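Local structure of phosphatidylglycerophosphatase B (Bacillus subtilis, 6FMX) at residues 46-57 with 120-128; 61-72 with 176-187. The protein dephosphorylates phosphatidylglycerophosphate to phosphatidylglycerol in the cell membrane and also acts as an undecaprenyl pyrophosphate phosphatase. One frame throughout, in Å; residues are numbered along the deposited sequence.

Interaction 1 (46-57 with 120-128); sequences DEAISKAAVLIR and RVRPDFAPL. With WO4 (tungstate(VI)ion), chain G.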
# COMPACT_ATOMS: atom_id res chain seq x y z
N ASP A 46 -14.36 -4.05 13.79
CA ASP A 46 -14.14 -4.15 12.35
C ASP A 46 -15.46 -4.32 11.60
O ASP A 46 -15.66 -3.71 10.54
CB ASP A 46 -13.23 -5.34 12.03
CG ASP A 46 -11.78 -4.95 11.88
OD1 ASP A 46 -11.49 -3.84 11.38
OD2 ASP A 46 -10.92 -5.79 12.21
N GLU A 47 -16.34 -5.19 12.10
CA GLU A 47 -17.66 -5.34 11.50
C GLU A 47 -18.45 -4.04 11.55
O GLU A 47 -19.11 -3.67 10.58
CB GLU A 47 -18.43 -6.46 12.20
CG GLU A 47 -19.93 -6.46 11.90
CD GLU A 47 -20.62 -7.76 12.29
OE1 GLU A 47 -19.93 -8.74 12.64
OE2 GLU A 47 -21.87 -7.80 12.24
N ALA A 48 -18.41 -3.33 12.69
CA ALA A 48 -19.21 -2.12 12.83
C ALA A 48 -18.74 -1.03 11.88
O ALA A 48 -19.57 -0.27 11.35
CB ALA A 48 -19.17 -1.62 14.27
N ILE A 49 -17.43 -0.92 11.66
CA ILE A 49 -16.91 0.10 10.76
C ILE A 49 -17.20 -0.27 9.32
O ILE A 49 -17.57 0.58 8.50
CB ILE A 49 -15.41 0.32 11.01
CG1 ILE A 49 -15.19 0.91 12.40
CG2 ILE A 49 -14.80 1.23 9.95
CD1 ILE A 49 -13.73 1.02 12.80
N SER A 50 -17.06 -1.55 8.99
CA SER A 50 -17.36 -2.02 7.64
C SER A 50 -18.80 -1.70 7.26
O SER A 50 -19.07 -1.15 6.19
CB SER A 50 -17.10 -3.53 7.56
OG SER A 50 -17.30 -4.01 6.25
N LYS A 51 -19.75 -2.03 8.15
CA LYS A 51 -21.16 -1.77 7.87
C LYS A 51 -21.47 -0.28 7.89
O LYS A 51 -22.26 0.21 7.08
CB LYS A 51 -22.04 -2.53 8.86
CG LYS A 51 -22.05 -4.03 8.63
CD LYS A 51 -22.85 -4.77 9.71
CE LYS A 51 -23.23 -6.15 9.24
NZ LYS A 51 -24.04 -6.87 10.26
N ALA A 52 -20.84 0.47 8.80
CA ALA A 52 -21.06 1.92 8.83
C ALA A 52 -20.64 2.57 7.52
O ALA A 52 -21.26 3.54 7.08
CB ALA A 52 -20.32 2.55 10.01
N ALA A 53 -19.59 2.04 6.88
CA ALA A 53 -19.15 2.60 5.60
C ALA A 53 -20.22 2.46 4.52
O ALA A 53 -20.34 3.32 3.64
CB ALA A 53 -17.85 1.94 5.16
N VAL A 54 -21.02 1.39 4.58
CA VAL A 54 -22.10 1.21 3.61
C VAL A 54 -23.08 2.39 3.67
O VAL A 54 -23.65 2.78 2.64
CB VAL A 54 -22.82 -0.13 3.85
CG1 VAL A 54 -24.01 -0.28 2.90
CG2 VAL A 54 -21.85 -1.30 3.70
N LEU A 55 -23.26 2.98 4.85
CA LEU A 55 -24.23 4.06 5.02
C LEU A 55 -23.87 5.32 4.25
O LEU A 55 -24.76 6.11 3.94
CB LEU A 55 -24.39 4.41 6.50
CG LEU A 55 -24.92 3.29 7.39
CD1 LEU A 55 -25.35 3.84 8.74
CD2 LEU A 55 -26.06 2.53 6.72
N ILE A 56 -22.59 5.52 3.95
CA ILE A 56 -22.16 6.70 3.19
C ILE A 56 -22.24 6.47 1.69
O ILE A 56 -22.11 7.43 0.92
CB ILE A 56 -20.73 7.10 3.61
CG1 ILE A 56 -20.40 8.54 3.19
CG2 ILE A 56 -19.69 6.09 3.09
CD1 ILE A 56 -21.49 9.57 3.47
N ARG A 57 -22.47 5.24 1.25
CA ARG A 57 -22.39 4.93 -0.17
C ARG A 57 -23.45 5.68 -0.96
O ARG A 57 -24.58 5.89 -0.50
CB ARG A 57 -22.55 3.42 -0.40
CG ARG A 57 -21.33 2.60 -0.04
CD ARG A 57 -21.62 1.13 -0.25
NE ARG A 57 -20.53 0.27 0.21
CZ ARG A 57 -20.57 -1.05 0.13
NH1 ARG A 57 -21.64 -1.64 -0.38
NH2 ARG A 57 -19.55 -1.78 0.57
N ARG A 120 -7.64 -15.06 7.18
CA ARG A 120 -8.80 -14.32 7.66
C ARG A 120 -9.91 -14.31 6.62
O ARG A 120 -9.67 -14.11 5.42
CB ARG A 120 -8.43 -12.88 8.03
CG ARG A 120 -9.54 -12.22 8.85
CD ARG A 120 -9.43 -10.71 8.91
NE ARG A 120 -10.25 -10.13 9.97
CZ ARG A 120 -10.07 -8.90 10.44
NH1 ARG A 120 -9.11 -8.13 9.93
NH2 ARG A 120 -10.84 -8.44 11.42
N VAL A 121 -11.14 -14.53 7.09
CA VAL A 121 -12.32 -14.50 6.23
C VAL A 121 -12.65 -13.06 5.89
O VAL A 121 -12.55 -12.16 6.73
CB VAL A 121 -13.49 -15.22 6.94
CG1 VAL A 121 -14.75 -15.10 6.15
CG2 VAL A 121 -13.17 -16.69 7.17
N ARG A 122 -13.06 -12.83 4.63
CA ARG A 122 -13.42 -11.50 4.16
C ARG A 122 -14.70 -11.00 4.84
O ARG A 122 -15.47 -11.79 5.38
CB ARG A 122 -13.61 -11.52 2.65
CG ARG A 122 -12.37 -11.87 1.86
CD ARG A 122 -11.74 -10.62 1.29
NE ARG A 122 -10.51 -10.90 0.57
CZ ARG A 122 -9.85 -10.01 -0.16
NH1 ARG A 122 -10.32 -8.77 -0.25
NH2 ARG A 122 -8.74 -10.35 -0.79
N PRO A 123 -14.95 -9.69 4.81
CA PRO A 123 -16.19 -9.17 5.43
C PRO A 123 -17.46 -9.81 4.88
O PRO A 123 -18.29 -10.30 5.67
CB PRO A 123 -16.12 -7.67 5.12
CG PRO A 123 -14.64 -7.38 5.06
CD PRO A 123 -14.04 -8.59 4.39
N ASP A 124 -17.64 -9.79 3.56
CA ASP A 124 -18.77 -10.42 2.86
C ASP A 124 -20.14 -9.97 3.37
O ASP A 124 -21.11 -10.73 3.34
CB ASP A 124 -18.66 -11.95 2.89
CG ASP A 124 -17.92 -12.48 1.68
OD1 ASP A 124 -18.24 -12.03 0.55
OD2 ASP A 124 -17.01 -13.32 1.85
N PHE A 125 -20.24 -8.72 3.81
CA PHE A 125 -21.53 -8.09 4.05
C PHE A 125 -22.09 -7.45 2.80
O PHE A 125 -23.27 -7.60 2.50
CB PHE A 125 -21.42 -7.04 5.16
CG PHE A 125 -20.82 -7.56 6.42
CD1 PHE A 125 -21.49 -8.50 7.19
CD2 PHE A 125 -19.57 -7.11 6.84
CE1 PHE A 125 -20.93 -8.99 8.35
CE2 PHE A 125 -19.01 -7.60 8.01
CZ PHE A 125 -19.69 -8.54 8.77
N ALA A 126 -21.24 -6.76 2.05
CA ALA A 126 -21.71 -5.93 0.95
C ALA A 126 -20.57 -5.57 0.00
O ALA A 126 -20.35 -4.39 -0.26
CB ALA A 126 -22.35 -4.66 1.50
N PRO A 127 -19.86 -6.55 -0.56
CA PRO A 127 -18.72 -6.20 -1.42
C PRO A 127 -19.21 -5.56 -2.71
O PRO A 127 -20.24 -5.94 -3.26
CB PRO A 127 -18.06 -7.56 -1.69
CG PRO A 127 -19.22 -8.53 -1.64
CD PRO A 127 -20.17 -7.99 -0.60
N LEU A 128 -18.45 -4.57 -3.19
CA LEU A 128 -18.74 -3.97 -4.48
C LEU A 128 -17.75 -4.40 -5.55
O LEU A 128 -17.94 -4.07 -6.73
CB LEU A 128 -18.74 -2.44 -4.37
CG LEU A 128 -19.95 -1.88 -3.62
CD1 LEU A 128 -19.75 -0.39 -3.33
CD2 LEU A 128 -21.24 -2.14 -4.42
W WO4 G . -6.89 -7.20 -1.67
O1 WO4 G . -8.87 -7.62 -1.86
O2 WO4 G . -6.02 -8.39 -0.26
O3 WO4 G . -5.94 -7.66 -3.42
O4 WO4 G . -6.72 -5.29 -1.09

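Interaction 2 (61-72 with 176-187); sequences LNEVMTGITHLG and IAVLVGISRVYL. With OLC ((2R)-2,3-dihydroxypropyl (9Z)-octadec-9-enoate), chain B; WO4 (tungstate(VI)ion), chain G.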
# COMPACT_ATOMS: atom_id res chain seq x y z
N LEU A 61 -20.54 7.61 -6.05
CA LEU A 61 -19.34 7.43 -5.23
C LEU A 61 -18.80 6.01 -5.32
O LEU A 61 -17.58 5.80 -5.20
CB LEU A 61 -19.66 7.81 -3.78
CG LEU A 61 -18.52 7.95 -2.76
CD1 LEU A 61 -17.42 8.89 -3.26
CD2 LEU A 61 -19.07 8.44 -1.44
N ASN A 62 -19.67 5.02 -5.50
CA ASN A 62 -19.23 3.65 -5.78
C ASN A 62 -18.30 3.62 -6.99
O ASN A 62 -17.25 2.97 -6.96
CB ASN A 62 -20.44 2.74 -6.04
CG ASN A 62 -21.25 2.45 -4.79
OD1 ASN A 62 -20.91 2.85 -3.68
ND2 ASN A 62 -22.35 1.73 -4.98
N GLU A 63 -18.69 4.32 -8.06
CA GLU A 63 -17.87 4.39 -9.27
C GLU A 63 -16.55 5.07 -9.00
O GLU A 63 -15.49 4.60 -9.44
CB GLU A 63 -18.60 5.15 -10.38
CG GLU A 63 -19.64 4.38 -11.17
CD GLU A 63 -20.04 5.13 -12.44
OE1 GLU A 63 -19.53 6.25 -12.65
OE2 GLU A 63 -20.85 4.59 -13.23
N VAL A 64 -16.59 6.21 -8.31
CA VAL A 64 -15.36 6.94 -8.02
C VAL A 64 -14.43 6.09 -7.17
O VAL A 64 -13.22 6.03 -7.41
CB VAL A 64 -15.69 8.27 -7.31
CG1 VAL A 64 -14.41 8.92 -6.79
CG2 VAL A 64 -16.43 9.21 -8.27
N MET A 65 -14.99 5.41 -6.16
CA MET A 65 -14.15 4.62 -5.27
C MET A 65 -13.57 3.40 -5.97
O MET A 65 -12.47 2.96 -5.63
CB MET A 65 -14.96 4.22 -4.04
CG MET A 65 -15.18 5.35 -3.07
SD MET A 65 -13.66 5.67 -2.14
CE MET A 65 -14.24 6.84 -0.91
N THR A 66 -14.29 2.85 -6.94
CA THR A 66 -13.74 1.76 -7.74
C THR A 66 -12.59 2.24 -8.62
O THR A 66 -11.59 1.53 -8.79
CB THR A 66 -14.86 1.15 -8.59
OG1 THR A 66 -15.80 0.50 -7.72
CG2 THR A 66 -14.31 0.15 -9.58
N GLY A 67 -12.72 3.44 -9.18
CA GLY A 67 -11.60 4.02 -9.90
C GLY A 67 -10.40 4.26 -9.00
O GLY A 67 -9.26 3.94 -9.37
N ILE A 68 -10.63 4.83 -7.82
CA ILE A 68 -9.56 5.05 -6.86
C ILE A 68 -8.86 3.75 -6.52
O ILE A 68 -7.62 3.67 -6.46
CB ILE A 68 -10.11 5.73 -5.59
CG1 ILE A 68 -10.42 7.20 -5.86
CG2 ILE A 68 -9.16 5.57 -4.40
CD1 ILE A 68 -11.11 7.87 -4.69
N THR A 69 -9.64 2.69 -6.28
CA THR A 69 -9.05 1.46 -5.79
C THR A 69 -8.10 0.83 -6.81
O THR A 69 -7.15 0.14 -6.41
CB THR A 69 -10.16 0.48 -5.38
OG1 THR A 69 -9.64 -0.41 -4.39
CG2 THR A 69 -10.64 -0.35 -6.57
N HIS A 70 -8.30 1.12 -8.10
CA HIS A 70 -7.43 0.58 -9.14
C HIS A 70 -6.01 1.10 -9.02
O HIS A 70 -5.07 0.44 -9.48
CB HIS A 70 -8.01 0.90 -10.52
CG HIS A 70 -7.32 0.18 -11.65
ND1 HIS A 70 -7.31 -1.19 -11.75
CD2 HIS A 70 -6.63 0.65 -12.71
CE1 HIS A 70 -6.63 -1.54 -12.83
NE2 HIS A 70 -6.21 -0.44 -13.43
N LEU A 71 -5.82 2.27 -8.41
CA LEU A 71 -4.47 2.78 -8.16
C LEU A 71 -3.68 1.86 -7.24
O LEU A 71 -2.44 1.92 -7.24
CB LEU A 71 -4.53 4.18 -7.56
CG LEU A 71 -5.29 5.22 -8.39
CD1 LEU A 71 -5.61 6.43 -7.53
CD2 LEU A 71 -4.50 5.62 -9.62
N GLY A 72 -4.35 1.00 -6.47
CA GLY A 72 -3.69 0.03 -5.63
C GLY A 72 -3.58 -1.36 -6.22
O GLY A 72 -3.01 -2.25 -5.57
N ILE A 176 -2.65 9.32 -1.93
CA ILE A 176 -3.07 8.23 -2.81
C ILE A 176 -3.19 6.92 -2.03
O ILE A 176 -4.19 6.21 -2.12
CB ILE A 176 -2.09 8.08 -3.99
CG1 ILE A 176 -2.20 9.25 -4.95
CG2 ILE A 176 -2.36 6.79 -4.74
CD1 ILE A 176 -1.18 9.17 -6.09
N ALA A 177 -2.16 6.60 -1.24
CA ALA A 177 -2.19 5.35 -0.48
C ALA A 177 -3.35 5.33 0.51
O ALA A 177 -4.05 4.32 0.63
CB ALA A 177 -0.85 5.14 0.26
N VAL A 178 -3.56 6.44 1.22
CA VAL A 178 -4.67 6.51 2.17
C VAL A 178 -6.00 6.31 1.45
O VAL A 178 -6.87 5.57 1.92
CB VAL A 178 -4.63 7.85 2.94
CG1 VAL A 178 -5.92 8.06 3.72
CG2 VAL A 178 -3.44 7.87 3.87
N LEU A 179 -6.16 6.95 0.29
CA LEU A 179 -7.40 6.82 -0.46
C LEU A 179 -7.62 5.39 -0.94
O LEU A 179 -8.74 4.88 -0.91
CB LEU A 179 -7.40 7.78 -1.66
CG LEU A 179 -7.64 9.25 -1.32
CD1 LEU A 179 -7.47 10.12 -2.53
CD2 LEU A 179 -9.01 9.47 -0.69
N VAL A 180 -6.55 4.73 -1.40
CA VAL A 180 -6.68 3.33 -1.78
C VAL A 180 -7.16 2.50 -0.60
O VAL A 180 -8.10 1.71 -0.71
CB VAL A 180 -5.34 2.80 -2.35
CG1 VAL A 180 -5.31 1.27 -2.30
CG2 VAL A 180 -5.14 3.30 -3.76
N GLY A 181 -6.53 2.68 0.56
CA GLY A 181 -6.96 1.96 1.75
C GLY A 181 -8.41 2.25 2.12
O GLY A 181 -9.17 1.34 2.45
N ILE A 182 -8.79 3.53 2.09
CA ILE A 182 -10.18 3.90 2.39
C ILE A 182 -11.13 3.17 1.45
O ILE A 182 -12.19 2.68 1.86
CB ILE A 182 -10.37 5.42 2.30
CG1 ILE A 182 -9.71 6.15 3.47
CG2 ILE A 182 -11.85 5.78 2.20
CD1 ILE A 182 -9.62 7.66 3.23
N SER A 183 -10.74 3.08 0.18
CA SER A 183 -11.59 2.47 -0.84
C SER A 183 -11.82 0.99 -0.59
O SER A 183 -12.90 0.48 -0.88
CB SER A 183 -10.98 2.70 -2.23
OG SER A 183 -9.94 1.77 -2.50
N ARG A 184 -10.83 0.28 -0.03
CA ARG A 184 -11.05 -1.14 0.27
C ARG A 184 -12.09 -1.32 1.36
O ARG A 184 -12.85 -2.30 1.34
CB ARG A 184 -9.74 -1.83 0.68
CG ARG A 184 -8.55 -1.54 -0.23
CD ARG A 184 -8.90 -1.87 -1.68
NE ARG A 184 -9.01 -3.31 -1.91
CZ ARG A 184 -9.50 -3.85 -3.02
NH1 ARG A 184 -9.94 -3.07 -4.01
NH2 ARG A 184 -9.55 -5.17 -3.15
N VAL A 185 -12.14 -0.41 2.33
CA VAL A 185 -13.16 -0.50 3.36
C VAL A 185 -14.51 -0.04 2.81
O VAL A 185 -15.53 -0.69 3.02
CB VAL A 185 -12.75 0.31 4.60
CG1 VAL A 185 -13.83 0.20 5.66
CG2 VAL A 185 -11.39 -0.18 5.14
N TYR A 186 -14.51 1.08 2.07
CA TYR A 186 -15.72 1.56 1.41
C TYR A 186 -16.36 0.49 0.54
O TYR A 186 -17.58 0.29 0.56
CB TYR A 186 -15.39 2.80 0.56
CG TYR A 186 -16.59 3.36 -0.19
CD1 TYR A 186 -17.02 2.78 -1.38
CD2 TYR A 186 -17.26 4.48 0.28
CE1 TYR A 186 -18.12 3.28 -2.06
CE2 TYR A 186 -18.36 5.00 -0.41
CZ TYR A 186 -18.78 4.38 -1.58
OH TYR A 186 -19.87 4.86 -2.27
N LEU A 187 -15.55 -0.18 -0.29
CA LEU A 187 -16.06 -1.16 -1.24
C LEU A 187 -16.38 -2.50 -0.58
O LEU A 187 -16.77 -3.44 -1.29
CB LEU A 187 -15.06 -1.36 -2.38
CG LEU A 187 -14.81 -0.14 -3.26
CD1 LEU A 187 -13.59 -0.33 -4.15
CD2 LEU A 187 -16.06 0.17 -4.11
C18 OLC B . 11.25 11.72 -16.65
C10 OLC B . 4.24 9.69 -15.09
C9 OLC B . 3.05 9.17 -15.32
C17 OLC B . 10.90 10.25 -16.85
C11 OLC B . 5.53 8.90 -15.33
C8 OLC B . 2.90 7.74 -15.83
C24 OLC B . -4.26 -3.21 -16.58
C16 OLC B . 10.65 9.54 -15.52
C12 OLC B . 5.97 9.03 -16.79
C7 OLC B . 1.44 7.45 -16.17
C15 OLC B . 9.18 9.67 -15.12
C13 OLC B . 7.42 9.53 -16.88
C6 OLC B . 1.35 6.01 -16.67
C14 OLC B . 8.31 8.72 -15.94
C5 OLC B . -0.03 5.43 -16.36
C4 OLC B . 0.12 4.03 -15.75
C3 OLC B . -0.28 2.96 -16.77
C2 OLC B . -0.61 1.67 -16.02
C21 OLC B . -2.68 -1.29 -16.92
C1 OLC B . -1.32 0.67 -16.94
C22 OLC B . -4.11 -1.69 -16.58
O19 OLC B . -0.88 0.44 -18.01
O25 OLC B . -5.21 -3.59 -15.62
O23 OLC B . -4.43 -1.20 -15.31
O20 OLC B . -2.51 0.04 -16.53
W WO4 G . -6.89 -7.20 -1.67
O1 WO4 G . -8.87 -7.62 -1.86
O2 WO4 G . -6.02 -8.39 -0.26
O3 WO4 G . -5.94 -7.66 -3.42
O4 WO4 G . -6.72 -5.29 -1.09

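Interaction 1 (46-57 with 120-128)
With CG of Arg57 opposite its own carbonyl carbon (chi1 -76°) and the chain drawn out straight beyond it, the guanidinium arrives end-on at the backbone of Ala126. Both terminal nitrogens close on a single oxygen: NH1 of Arg57 lies 3.0 Å from Ala126 O, in the carbonyl plane on a lone pair, and NH2 of Arg57 2.9 Å from Ala126 O, tilted from that plane. CD1 of Leu128 sits 3.6 Å from Arg57 CZ over one face of this group, and CG2 of Val54 covers the other, so the planar charge is sandwiched between aliphatic groups while its edge makes the polar bonds. NH2 of Arg57 also serves Tyr186 O.

Phe125 leans back against helix 40-54. Lys51 lays CE over one face of the Phe125 ring, 3.9 Å from the centroid, a CH-pi contact; the lysine amine goes on to a salt bridge with Glu47, whose CD stands 3.7 Å from Phe125 CZ.

At the other end Arg120, extended from CG onward, sends NH2 to Asp46 OD2 at 2.8 Å, nearly straight (164°) but from above the carboxylate plane. Thr193 is a second partner of that oxygen, and Arg120 NH1 is bridged to Asp194. Asp46 thus probably helps to hold Arg120 in place beside Asp194, the residue inferred to support the nucleophilic histidine.

Interaction 2 (61-72 with 176-187)
Tyr186, Met65 and Thr69 bury the most surface where helix 59-70 crosses the end of helix 166-186, the short segments approaching to 8.3 Å between axes at an angle of -126°. The phenol ring of Tyr186 lies against Met65, whose CG stands over the centre of one face, 3.6 Å from the Tyr186 ring centroid in a CH-pi contact. Because the methionine chain bends at chi2 (-75°), its sulfur stays over the same face as a Met-aromatic contact, and CE carries on to Ile182 CG2. Farther out, Tyr186 OH donates to Asn62 OD1 at 2.7 Å, the amide plane standing steeply to the ring, while CD2 of Leu61 packs against Tyr186 CE2 at 3.7 Å. A leucine in place of Tyr186 would probably leave Asn62 OD1 without its hydroxyl donor and Met65 without the aromatic face it packs on.

Thr69 is the polar counterpart. OG1 of Thr69, swung away from the backbone N (chi1 -154°), accepts from Arg184 NH1 at 2.7 Å, close to the guanidinium plane. The same Thr69 OG1 donates to Ser183 OG at 2.9 Å, and Ser183 OG in turn donates to Val180 O within its own helix. With NH1 held this way, Arg184 NH2 reaches WO4 O1 at 2.9 Å, consistent with Thr69 being a second-shell residue that helps position a tungstate-binding arginine. Leu187 packs alongside, CD1 against Thr69 CB.

Helix 139-158 covers the contact where Thr69 and Arg184 meet: His140, the inferred proton donor, touches both, and Tyr148 and Asn143 bond the carbonyls of Leu71 and Gly72. Helix 192-215 packs against Arg184, and helix 74-92 against His70 and Leu71.

Overall arrangement
Interactions 1 and 2 illustrate how segments distant in sequence are packed together around an anion site. Their centres are 14 Å apart on the same side of the chain's centre, and their segments alternate along the sequence: 46-57, 61-72, 120-128, 176-187. Helices 40-54 and 59-70, consecutive in a region inferred to be extracellular, each meet a different part of the PAP2 phosphatase core, the loop after helix 96-118 and the end of helix 166-186. The two contacts join directly, as Leu128 N lies 2.8 Å from Leu187 O. Each supplies one arginine to the tungstate, Arg122 and Arg184, so the first and third phosphatase sequence motifs converge on one pocket.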